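Local coordinates for protein flavohemoglobin (Malassezia yamatoensis, PDB 6O0A) that probably detoxifies nitric oxide, combining a heme-bearing globin domain with a reductase part that passes electrons from NAD(P)H through bound FAD, at residues Met189-Ala194 with Ala257-Ser262; Thr225-Glu230 with Arg235-Leu240; Pro292-Val297 with Ala321-Glu326. One frame throughout, in Å; residues are numbered along the deposited sequence.

Contact 1. Residues Met189-Ala194 with Ala257-Ser262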
loop_
_atom_site.group_PDB
_atom_site.type_symbol
_atom_site.label_atom_id
_atom_site.label_comp_id
_atom_site.label_asym_id
_atom_site.label_seq_id
_atom_site.Cartn_x
_atom_site.Cartn_y
_atom_site.Cartn_z
ATOM N N MET A 189 -4.331 -11.795 -14.392
ATOM C CA MET A 189 -5.646 -12.361 -14.081
ATOM C C MET A 189 -6.736 -11.320 -14.292
ATOM O O MET A 189 -6.609 -10.186 -13.821
ATOM C CB MET A 189 -5.664 -12.857 -12.632
ATOM C CG MET A 189 -4.520 -13.836 -12.375
ATOM S SD MET A 189 -4.493 -14.419 -10.659
ATOM C CE MET A 189 -5.954 -15.448 -10.649
ATOM N N VAL A 190 -7.811 -11.703 -14.978
ATOM C CA VAL A 190 -8.952 -10.816 -15.209
ATOM C C VAL A 190 -10.183 -11.405 -14.534
ATOM O O VAL A 190 -10.539 -12.560 -14.794
ATOM C CB VAL A 190 -9.225 -10.608 -16.707
ATOM C CG1 VAL A 190 -10.444 -9.685 -16.896
ATOM C CG2 VAL A 190 -7.976 -10.036 -17.423
ATOM N N PHE A 191 -10.851 -10.595 -13.699
ATOM C CA PHE A 191 -12.042 -10.991 -12.957
ATOM C C PHE A 191 -13.256 -10.169 -13.389
ATOM O O PHE A 191 -13.134 -8.989 -13.739
ATOM C CB PHE A 191 -11.851 -10.798 -11.441
ATOM C CG PHE A 191 -10.790 -11.677 -10.822
ATOM C CD1 PHE A 191 -9.457 -11.285 -10.811
ATOM C CD2 PHE A 191 -11.135 -12.873 -10.224
ATOM C CE1 PHE A 191 -8.485 -12.086 -10.223
ATOM C CE2 PHE A 191 -10.172 -13.678 -9.633
ATOM C CZ PHE A 191 -8.845 -13.291 -9.642
ATOM N N GLU A 192 -14.437 -10.774 -13.329
ATOM C CA GLU A 192 -15.684 -10.060 -13.559
ATOM C C GLU A 192 -16.660 -10.370 -12.438
ATOM O O GLU A 192 -16.546 -11.410 -11.781
ATOM C CB GLU A 192 -16.300 -10.434 -14.918
ATOM C CG GLU A 192 -15.499 -9.835 -16.071
ATOM C CD GLU A 192 -16.025 -10.245 -17.432
ATOM O OE1 GLU A 192 -17.071 -10.920 -17.484
ATOM O OE2 GLU A 192 -15.384 -9.891 -18.442
ATOM N N PRO A 193 -17.614 -9.476 -12.172
ATOM C CA PRO A 193 -18.544 -9.726 -11.059
ATOM C C PRO A 193 -19.295 -11.034 -11.238
ATOM O O PRO A 193 -19.718 -11.392 -12.343
ATOM C CB PRO A 193 -19.499 -8.529 -11.106
ATOM C CG PRO A 193 -18.716 -7.456 -11.737
ATOM C CD PRO A 193 -17.797 -8.135 -12.746
ATOM N N ALA A 194 -19.462 -11.742 -10.122
ATOM C CA ALA A 194 -20.259 -12.955 -10.050
ATOM C C ALA A 194 -21.477 -12.762 -9.164
ATOM O O ALA A 194 -22.159 -13.738 -8.835
ATOM C CB ALA A 194 -19.413 -14.128 -9.538
ATOM N N ALA A 257 -13.118 -19.898 -11.146
ATOM C CA ALA A 257 -13.071 -19.808 -9.694
ATOM C C ALA A 257 -13.703 -18.507 -9.208
ATOM O O ALA A 257 -13.617 -17.458 -9.857
ATOM C CB ALA A 257 -11.632 -19.896 -9.194
ATOM N N LEU A 258 -14.338 -18.586 -8.049
ATOM C CA LEU A 258 -14.992 -17.448 -7.420
ATOM C C LEU A 258 -14.150 -16.981 -6.241
ATOM O O LEU A 258 -13.825 -17.780 -5.353
ATOM C CB LEU A 258 -16.398 -17.833 -6.945
ATOM C CG LEU A 258 -17.345 -18.345 -8.025
ATOM C CD1 LEU A 258 -18.657 -18.787 -7.400
ATOM C CD2 LEU A 258 -17.570 -17.260 -9.058
ATOM N N LEU A 259 -13.810 -15.694 -6.225
ATOM C CA LEU A 259 -13.086 -15.065 -5.128
ATOM C C LEU A 259 -13.757 -13.739 -4.807
ATOM O O LEU A 259 -14.361 -13.111 -5.681
ATOM C CB LEU A 259 -11.594 -14.810 -5.475
ATOM C CG LEU A 259 -10.704 -16.031 -5.745
ATOM C CD1 LEU A 259 -9.265 -15.607 -5.948
ATOM C CD2 LEU A 259 -10.805 -17.004 -4.585
ATOM N N ASP A 260 -13.634 -13.298 -3.560
ATOM C CA ASP A 260 -14.162 -11.995 -3.172
ATOM C C ASP A 260 -13.125 -10.907 -3.441
ATOM O O ASP A 260 -11.925 -11.107 -3.221
ATOM C CB ASP A 260 -14.560 -11.991 -1.686
ATOM C CG ASP A 260 -15.951 -12.597 -1.439
ATOM O OD1 ASP A 260 -16.813 -12.560 -2.341
ATOM O OD2 ASP A 260 -16.198 -13.087 -0.326
ATOM N N ILE A 261 -13.591 -9.750 -3.923
ATOM C CA ILE A 261 -12.719 -8.605 -4.195
ATOM C C ILE A 261 -13.306 -7.373 -3.523
ATOM O O ILE A 261 -14.518 -7.128 -3.599
ATOM C CB ILE A 261 -12.540 -8.349 -5.703
ATOM C CG1 ILE A 261 -12.010 -9.613 -6.387
ATOM C CG2 ILE A 261 -11.582 -7.160 -5.924
ATOM C CD1 ILE A 261 -11.599 -9.435 -7.858
ATOM N N SER A 262 -12.441 -6.591 -2.877
ATOM C CA SER A 262 -12.868 -5.389 -2.180
ATOM C C SER A 262 -13.191 -4.275 -3.176
ATOM O O SER A 262 -13.020 -4.405 -4.394
ATOM C CB SER A 262 -11.777 -4.906 -1.229
ATOM O OG SER A 262 -10.716 -4.295 -1.974
#
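The CA atom of F191 has that of L259 as its nearest across the contact, 8.9 Å away, on short strand pieces whose directions differ by 108°. At the far end the chains draw closer, to 7.4 Å between the CA atoms of A194 and L258; at these separations the contact is made by side chains.

F191 is the central piece. Its CG lies anti to the carbonyl carbon (chi1 -65°), which sends the ring from the strand toward 257-262. I261 reaches it with its terminal methyl: CD1 lies 3.8 Å from F191 CG and approaches the root of the side chain as closely as the ring. The same CD1 is 4.2 Å from the ring centroid and 28° off its normal, an off-centre CH-pi contact. L259 meets the outer part of the ring more loosely, with its CD1 4.3 Å from F191 CE2. Both aliphatic chains come to the same side of the ring, and all three residues, being wholly apolar, suit a buried place. I210 also touches F191 and L259, while F174 and I208 pack on I261.

At the exposed margin, A194 CB meets L258 CD2 at 3.7 Å; the short methyl of alanine lets the leucine come up close where strand 186-193 has just ended.

Strand 171-181 lies between these two strands in sheet order, so their side chains meet across a curved sheet. Such a hydrophobic interior is characteristic of the antiparallel beta barrel that forms the FAD-binding domain of the ferredoxin-NADP reductase family.

Contact 2. Residues Thr225-Glu230 with Arg235-Leu240. With FAD (flavin-adenine dinucleotide), chain B.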
loop_
_atom_site.group_PDB
_atom_site.type_symbol
_atom_site.label_atom_id
_atom_site.label_comp_id
_atom_site.label_asym_id
_atom_site.label_seq_id
_atom_site.Cartn_x
_atom_site.Cartn_y
_atom_site.Cartn_z
ATOM N N THR A 225 -2.413 -3.998 -7.436
ATOM C CA THR A 225 -2.707 -2.812 -8.228
ATOM C C THR A 225 -3.585 -3.146 -9.432
ATOM O O THR A 225 -3.336 -4.114 -10.158
ATOM C CB THR A 225 -1.385 -2.200 -8.695
ATOM O OG1 THR A 225 -0.592 -1.887 -7.545
ATOM C CG2 THR A 225 -1.637 -0.918 -9.503
ATOM N N LEU A 226 -4.612 -2.328 -9.650
ATOM C CA LEU A 226 -5.490 -2.512 -10.797
ATOM C C LEU A 226 -4.778 -2.172 -12.100
ATOM O O LEU A 226 -4.048 -1.180 -12.192
ATOM C CB LEU A 226 -6.734 -1.643 -10.650
ATOM C CG LEU A 226 -7.648 -2.174 -9.548
ATOM C CD1 LEU A 226 -8.822 -1.206 -9.347
ATOM C CD2 LEU A 226 -8.144 -3.571 -9.936
ATOM N N LEU A 227 -5.018 -2.991 -13.112
ATOM C CA LEU A 227 -4.432 -2.848 -14.441
ATOM C C LEU A 227 -5.484 -2.503 -15.493
ATOM O O LEU A 227 -6.688 -2.733 -15.300
ATOM C CB LEU A 227 -3.718 -4.148 -14.841
ATOM C CG LEU A 227 -2.506 -4.531 -13.992
ATOM C CD1 LEU A 227 -2.022 -5.902 -14.388
ATOM C CD2 LEU A 227 -1.396 -3.481 -14.145
ATOM N N PRO A 228 -5.062 -1.966 -16.641
ATOM C CA PRO A 228 -6.029 -1.583 -17.680
ATOM C C PRO A 228 -6.953 -2.728 -18.078
ATOM O O PRO A 228 -6.514 -3.851 -18.345
ATOM C CB PRO A 228 -5.135 -1.149 -18.848
ATOM C CG PRO A 228 -3.890 -0.685 -18.201
ATOM C CD PRO A 228 -3.689 -1.538 -16.977
ATOM N N SER A 229 -8.251 -2.438 -18.116
ATOM C CA SER A 229 -9.257 -3.451 -18.407
ATOM C C SER A 229 -10.551 -2.745 -18.787
ATOM O O SER A 229 -10.641 -1.514 -18.768
ATOM C CB SER A 229 -9.470 -4.365 -17.198
ATOM O OG SER A 229 -10.164 -3.643 -16.199
ATOM N N GLU A 230 -11.562 -3.536 -19.143
ATOM C CA GLU A 230 -12.898 -2.986 -19.298
ATOM C C GLU A 230 -13.390 -2.486 -17.944
ATOM O O GLU A 230 -12.903 -2.908 -16.895
ATOM C CB GLU A 230 -13.856 -4.043 -19.834
ATOM C CG GLU A 230 -13.427 -4.641 -21.141
ATOM C CD GLU A 230 -14.197 -4.060 -22.298
ATOM O OE1 GLU A 230 -15.309 -4.553 -22.577
ATOM O OE2 GLU A 230 -13.699 -3.096 -22.911
ATOM N N ARG A 235 -8.582 -6.312 -13.154
ATOM C CA ARG A 235 -7.424 -7.021 -13.678
ATOM C C ARG A 235 -6.215 -6.737 -12.799
ATOM O O ARG A 235 -5.978 -5.585 -12.424
ATOM C CB ARG A 235 -7.143 -6.610 -15.124
ATOM C CG ARG A 235 -5.888 -7.246 -15.696
ATOM C CD ARG A 235 -5.544 -6.607 -17.038
ATOM N NE ARG A 235 -4.234 -7.061 -17.506
ATOM C CZ ARG A 235 -3.456 -6.335 -18.302
ATOM N NH1 ARG A 235 -3.861 -5.138 -18.694
ATOM N NH2 ARG A 235 -2.280 -6.805 -18.701
ATOM N N ILE A 236 -5.469 -7.792 -12.462
ATOM C CA ILE A 236 -4.285 -7.705 -11.617
ATOM C C ILE A 236 -3.234 -8.674 -12.151
ATOM O O ILE A 236 -3.555 -9.676 -12.799
ATOM C CB ILE A 236 -4.593 -8.021 -10.130
ATOM C CG1 ILE A 236 -5.150 -9.452 -10.005
ATOM C CG2 ILE A 236 -5.574 -6.992 -9.563
ATOM C CD1 ILE A 236 -5.430 -9.873 -8.549
ATOM N N ALA A 237 -1.966 -8.374 -11.873
ATOM C CA ALA A 237 -0.853 -9.253 -12.222
ATOM C C ALA A 237 -0.114 -9.616 -10.947
ATOM O O ALA A 237 0.412 -8.734 -10.256
ATOM C CB ALA A 237 0.102 -8.576 -13.220
ATOM N N ILE A 238 -0.085 -10.910 -10.631
ATOM C CA ILE A 238 0.421 -11.404 -9.360
ATOM C C ILE A 238 1.763 -12.085 -9.597
ATOM O O ILE A 238 1.853 -13.048 -10.366
ATOM C CB ILE A 238 -0.580 -12.371 -8.712
ATOM C CG1 ILE A 238 -1.936 -11.685 -8.500
ATOM C CG2 ILE A 238 -0.013 -12.930 -7.383
ATOM C CD1 ILE A 238 -3.013 -12.600 -7.842
ATOM N N LYS A 239 2.793 -11.608 -8.909
ATOM C CA LYS A 239 4.092 -12.261 -8.908
ATOM C C LYS A 239 4.153 -13.266 -7.769
ATOM O O LYS A 239 3.776 -12.946 -6.634
ATOM C CB LYS A 239 5.206 -11.234 -8.750
ATOM C CG LYS A 239 6.593 -11.837 -8.771
ATOM C CD LYS A 239 7.636 -10.753 -8.903
ATOM C CE LYS A 239 9.020 -11.361 -9.094
ATOM N NZ LYS A 239 9.980 -10.341 -9.594
ATOM N N LEU A 240 4.650 -14.466 -8.064
ATOM C CA LEU A 240 4.756 -15.495 -7.033
ATOM C C LEU A 240 5.801 -15.101 -6.001
ATOM O O LEU A 240 6.939 -14.767 -6.344
ATOM C CB LEU A 240 5.113 -16.847 -7.665
ATOM C CG LEU A 240 5.219 -18.005 -6.673
ATOM C CD1 LEU A 240 3.854 -18.218 -6.029
ATOM C CD2 LEU A 240 5.729 -19.284 -7.348
HETATM P PA FAD B . 2.995 -13.226 2.425
HETATM O O1A FAD B . 2.373 -14.462 2.957
HETATM O O2A FAD B . 2.282 -11.945 2.757
HETATM O O5B FAD B . 4.508 -13.126 2.928
HETATM C C5B FAD B . 5.259 -11.917 2.713
HETATM C C4B FAD B . 6.600 -12.139 3.366
HETATM O O4B FAD B . 6.398 -12.419 4.770
HETATM C C3B FAD B . 7.377 -13.336 2.848
HETATM O O3B FAD B . 8.135 -13.025 1.681
HETATM C C2B FAD B . 8.294 -13.656 4.032
HETATM O O2B FAD B . 9.455 -12.832 4.038
HETATM C C1B FAD B . 7.404 -13.305 5.233
HETATM N N9A FAD B . 6.759 -14.464 5.843
HETATM C C8A FAD B . 5.732 -15.199 5.317
HETATM N N7A FAD B . 5.388 -16.234 6.045
HETATM C C5A FAD B . 6.256 -16.178 7.123
HETATM C C6A FAD B . 6.455 -17.035 8.220
HETATM N N6A FAD B . 5.740 -18.147 8.432
HETATM N N1A FAD B . 7.439 -16.721 9.094
HETATM C C2A FAD B . 8.160 -15.616 8.879
HETATM N N3A FAD B . 8.070 -14.736 7.875
HETATM C C4A FAD B . 7.099 -15.082 7.023
HETATM N N1 FAD B . 2.051 -7.790 -5.586
HETATM C C2 FAD B . 2.032 -8.163 -6.901
HETATM O O2 FAD B . 2.521 -9.236 -7.281
HETATM N N3 FAD B . 1.450 -7.318 -7.842
HETATM C C4 FAD B . 0.856 -6.098 -7.576
HETATM O O4 FAD B . 0.345 -5.438 -8.482
HETATM C C4X FAD B . 0.879 -5.716 -6.184
HETATM N N5 FAD B . 0.338 -4.574 -5.848
HETATM C C5X FAD B . 0.362 -4.210 -4.505
HETATM C C6 FAD B . -0.197 -2.988 -4.129
HETATM C C7 FAD B . -0.211 -2.583 -2.797
HETATM C C7M FAD B . -0.787 -1.238 -2.429
HETATM C C8 FAD B . 0.329 -3.428 -1.812
HETATM C C8M FAD B . 0.299 -3.043 -0.357
HETATM C C9 FAD B . 0.897 -4.641 -2.186
HETATM C C9A FAD B . 0.931 -5.034 -3.520
HETATM N N10 FAD B . 1.509 -6.257 -3.926
HETATM C C10 FAD B . 1.501 -6.626 -5.255
HETATM C "C1'" FAD B . 2.046 -7.201 -2.933
HETATM C "C2'" FAD B . 0.990 -8.181 -2.431
HETATM O "O2'" FAD B . -0.037 -7.465 -1.746
HETATM C "C3'" FAD B . 1.582 -9.250 -1.508
HETATM O "O3'" FAD B . 2.310 -8.613 -0.459
HETATM C "C4'" FAD B . 2.509 -10.229 -2.227
HETATM O "O4'" FAD B . 1.828 -10.748 -3.370
HETATM C "C5'" FAD B . 2.984 -11.354 -1.329
HETATM O "O5'" FAD B . 1.830 -12.085 -0.853
HETATM P P FAD B . 2.074 -13.548 -0.265
HETATM O O1P FAD B . 2.564 -14.549 -1.251
HETATM O O2P FAD B . 0.780 -13.968 0.377
HETATM O O3P FAD B . 3.192 -13.357 0.854
HETATM O O HOH W 1 -1.493 -6.008 -10.382
HETATM O O HOH W 2 -8.809 -3.433 -13.785
#
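R235 runs along L227, P228 and S229, beginning where its CB touches S229 CB at 3.8 Å. With CG anti to the backbone N (chi1 176°) and the chain extended to NE, CG and then CD pass L227 CB, the latter at 3.8 Å, and CD also lies 3.2 Å from P228 O. NE lies near L227 CB and CD1, and the leucine covers one face of the guanidinium. At the tip, NH1 donates to the same P228 O (3.0 Å, 163° at the hydrogen), near the guanidinium plane and on a lone pair of that oxygen. NH2 forms salt bridges with D188 and E326, so a long, multi-pronged cation suits this junction.

The backbones are joined by L227 N donating to R235 O at 2.9 Å. This loop follows T225, which ends the RxFT sequence, apparently a form of the RxY(S/T) flavin motif of ferredoxin-NADP reductases; R222 begins it and also bonds FAD. The single N-H of T225 is shared between N5 and O4 of the isoalloxazine. A237 O accepts from flavin N3 at 3.0 Å, and K239 N donates almost straight to flavin O2 at 2.9 Å (176°). L227 CD1 rests on A237 CB at 3.6 Å, the small alanine letting it come close to the strand. One water bridges T225 O, A237 N and flavin O4; a second joins L227 O, S229 OG and R235 N.

Contact 3. Residues Pro292-Val297 with Ala321-Glu326; sequences PVLAFV and APLRGE
L294 supplies the whole of one side of this contact, meeting L323 and E326 with its two methyls. The purely apolar part is small: L294 CD2 lies 3.8 Å from L323 CD1, leucine against leucine. L294 CD1 adds the aliphatic stem of the glutamate, 4.0 Å from E326 CG.

A second group of contacts is between methyl and carboxylate. With its CG anti to the backbone N (chi1 179°) and the chain extended beyond it, E326 crosses L294 at about a right angle and brings OE2 to 3.7 Å from L294 CD2. Both oxygens have polar partners elsewhere, OE1 in a salt bridge with R235; glutamate thus serves both uses, with methylenes for the leucine and oxygens for the arginine.

A type II turn from A321 to R324 places L323, with its positive phi, at the N-cap of helix 324-332, where its side chain faces helix 290-302. E326 sits in the first turn, where a negative charge probably suits the helix dipole.

Farther along, V297 packs on L327 and R330. Neighbouring helices lying beside a parallel sheet in this way are characteristic of the Rossmann-like NAD-binding domain of flavohemoglobin reductases.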
loop_
_atom_site.group_PDB
_atom_site.type_symbol
_atom_site.label_atom_id
_atom_site.label_comp_id
_atom_site.label_asym_id
_atom_site.label_seq_id
_atom_site.Cartn_x
_atom_site.Cartn_y
_atom_site.Cartn_z
ATOM N N PRO A 292 1.555 -0.284 -11.153
ATOM C CA PRO A 292 1.035 1.102 -11.174
ATOM C C PRO A 292 1.546 1.922 -12.353
ATOM O O PRO A 292 0.815 2.776 -12.872
ATOM C CB PRO A 292 1.505 1.689 -9.830
ATOM C CG PRO A 292 2.615 0.810 -9.382
ATOM C CD PRO A 292 2.320 -0.559 -9.917
ATOM N N VAL A 293 2.778 1.677 -12.795
ATOM C CA VAL A 293 3.321 2.413 -13.938
ATOM C C VAL A 293 2.457 2.187 -15.178
ATOM O O VAL A 293 2.085 3.132 -15.886
ATOM C CB VAL A 293 4.788 2.008 -14.168
ATOM C CG1 VAL A 293 5.328 2.608 -15.470
ATOM C CG2 VAL A 293 5.664 2.454 -12.982
ATOM N N LEU A 294 2.117 0.930 -15.457
ATOM C CA LEU A 294 1.242 0.638 -16.590
ATOM C C LEU A 294 -0.138 1.285 -16.428
ATOM O O LEU A 294 -0.694 1.835 -17.386
ATOM C CB LEU A 294 1.119 -0.875 -16.759
ATOM C CG LEU A 294 0.179 -1.316 -17.873
ATOM C CD1 LEU A 294 0.633 -0.760 -19.230
ATOM C CD2 LEU A 294 0.070 -2.844 -17.909
ATOM N N ALA A 295 -0.705 1.245 -15.219
ATOM C CA ALA A 295 -1.964 1.954 -14.990
ATOM C C ALA A 295 -1.836 3.446 -15.297
ATOM O O ALA A 295 -2.706 4.032 -15.955
ATOM C CB ALA A 295 -2.433 1.735 -13.542
ATOM N N PHE A 296 -0.747 4.076 -14.841
ATOM C CA PHE A 296 -0.555 5.508 -15.080
ATOM C C PHE A 296 -0.393 5.798 -16.561
ATOM O O PHE A 296 -0.971 6.758 -17.087
ATOM C CB PHE A 296 0.688 6.015 -14.342
ATOM C CG PHE A 296 0.574 6.007 -12.847
ATOM C CD1 PHE A 296 -0.660 6.130 -12.215
ATOM C CD2 PHE A 296 1.713 5.887 -12.068
ATOM C CE1 PHE A 296 -0.747 6.132 -10.832
ATOM C CE2 PHE A 296 1.629 5.881 -10.682
ATOM C CZ PHE A 296 0.396 6.007 -10.068
ATOM N N VAL A 297 0.405 4.981 -17.244
ATOM C CA VAL A 297 0.700 5.242 -18.645
ATOM C C VAL A 297 -0.547 5.068 -19.496
ATOM O O VAL A 297 -0.812 5.871 -20.391
ATOM C CB VAL A 297 1.855 4.346 -19.119
ATOM C CG1 VAL A 297 2.037 4.492 -20.625
ATOM C CG2 VAL A 297 3.132 4.752 -18.409
ATOM N N ALA A 321 10.594 -9.393 -17.722
ATOM C CA ALA A 321 9.955 -8.105 -17.481
ATOM C C ALA A 321 8.445 -8.229 -17.650
ATOM O O ALA A 321 7.957 -8.327 -18.788
ATOM C CB ALA A 321 10.507 -7.051 -18.448
ATOM N N PRO A 322 7.666 -8.228 -16.569
ATOM C CA PRO A 322 6.221 -8.445 -16.723
ATOM C C PRO A 322 5.564 -7.266 -17.420
ATOM O O PRO A 322 5.846 -6.111 -17.105
ATOM C CB PRO A 322 5.720 -8.605 -15.281
ATOM C CG PRO A 322 6.724 -7.941 -14.440
ATOM C CD PRO A 322 8.053 -8.023 -15.162
ATOM N N LEU A 323 4.715 -7.574 -18.397
ATOM C CA LEU A 323 3.868 -6.592 -19.071
ATOM C C LEU A 323 4.672 -5.583 -19.886
ATOM O O LEU A 323 4.161 -4.511 -20.227
ATOM C CB LEU A 323 2.969 -5.865 -18.064
ATOM C CG LEU A 323 2.171 -6.835 -17.182
ATOM C CD1 LEU A 323 1.250 -6.045 -16.251
ATOM C CD2 LEU A 323 1.379 -7.824 -18.033
ATOM N N ARG A 324 5.921 -5.908 -20.217
ATOM C CA ARG A 324 6.737 -4.964 -20.986
ATOM C C ARG A 324 6.118 -4.649 -22.339
ATOM O O ARG A 324 6.085 -3.483 -22.756
ATOM C CB ARG A 324 8.151 -5.510 -21.176
ATOM C CG ARG A 324 8.987 -4.710 -22.173
ATOM C CD ARG A 324 10.478 -4.990 -21.972
ATOM N NE ARG A 324 11.282 -4.227 -22.921
ATOM C CZ ARG A 324 11.592 -4.666 -24.133
ATOM N NH1 ARG A 324 11.164 -5.853 -24.537
ATOM N NH2 ARG A 324 12.335 -3.916 -24.949
ATOM N N GLY A 325 5.644 -5.672 -23.055
ATOM C CA GLY A 325 5.075 -5.418 -24.370
ATOM C C GLY A 325 3.925 -4.433 -24.317
ATOM O O GLY A 325 3.857 -3.495 -25.115
ATOM N N GLU A 326 3.020 -4.619 -23.357
ATOM C CA GLU A 326 1.866 -3.737 -23.231
ATOM C C GLU A 326 2.282 -2.334 -22.799
ATOM O O GLU A 326 1.739 -1.342 -23.295
ATOM C CB GLU A 326 0.875 -4.336 -22.239
ATOM C CG GLU A 326 -0.342 -3.481 -22.026
ATOM C CD GLU A 326 -1.345 -4.144 -21.107
ATOM O OE1 GLU A 326 -1.179 -5.354 -20.822
ATOM O OE2 GLU A 326 -2.287 -3.456 -20.665
#

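Contacts 1 and 2 belong to the FAD-binding domain and contact 3 to the NAD-binding domain. Along the chain, both segments of contact 2 fall between those of contact 1, and contact 3 follows. The centres of contacts 1 and 2 are about 12 Å apart, joined through neighbouring strands 186-193 and 234-239, where M189 N probably donates to I236 O. The centre of contact 3 lies about 10 Å from that of contact 2 and about 21 Å from that of contact 1. Contact 2 is therefore the middle term: apart from its arginine bridge to contact 3, L227 packs on L323, and T225 on P292. The flavin-holding loop thus lies at the domain interface, consistent with electron transfer between nicotinamide and flavin.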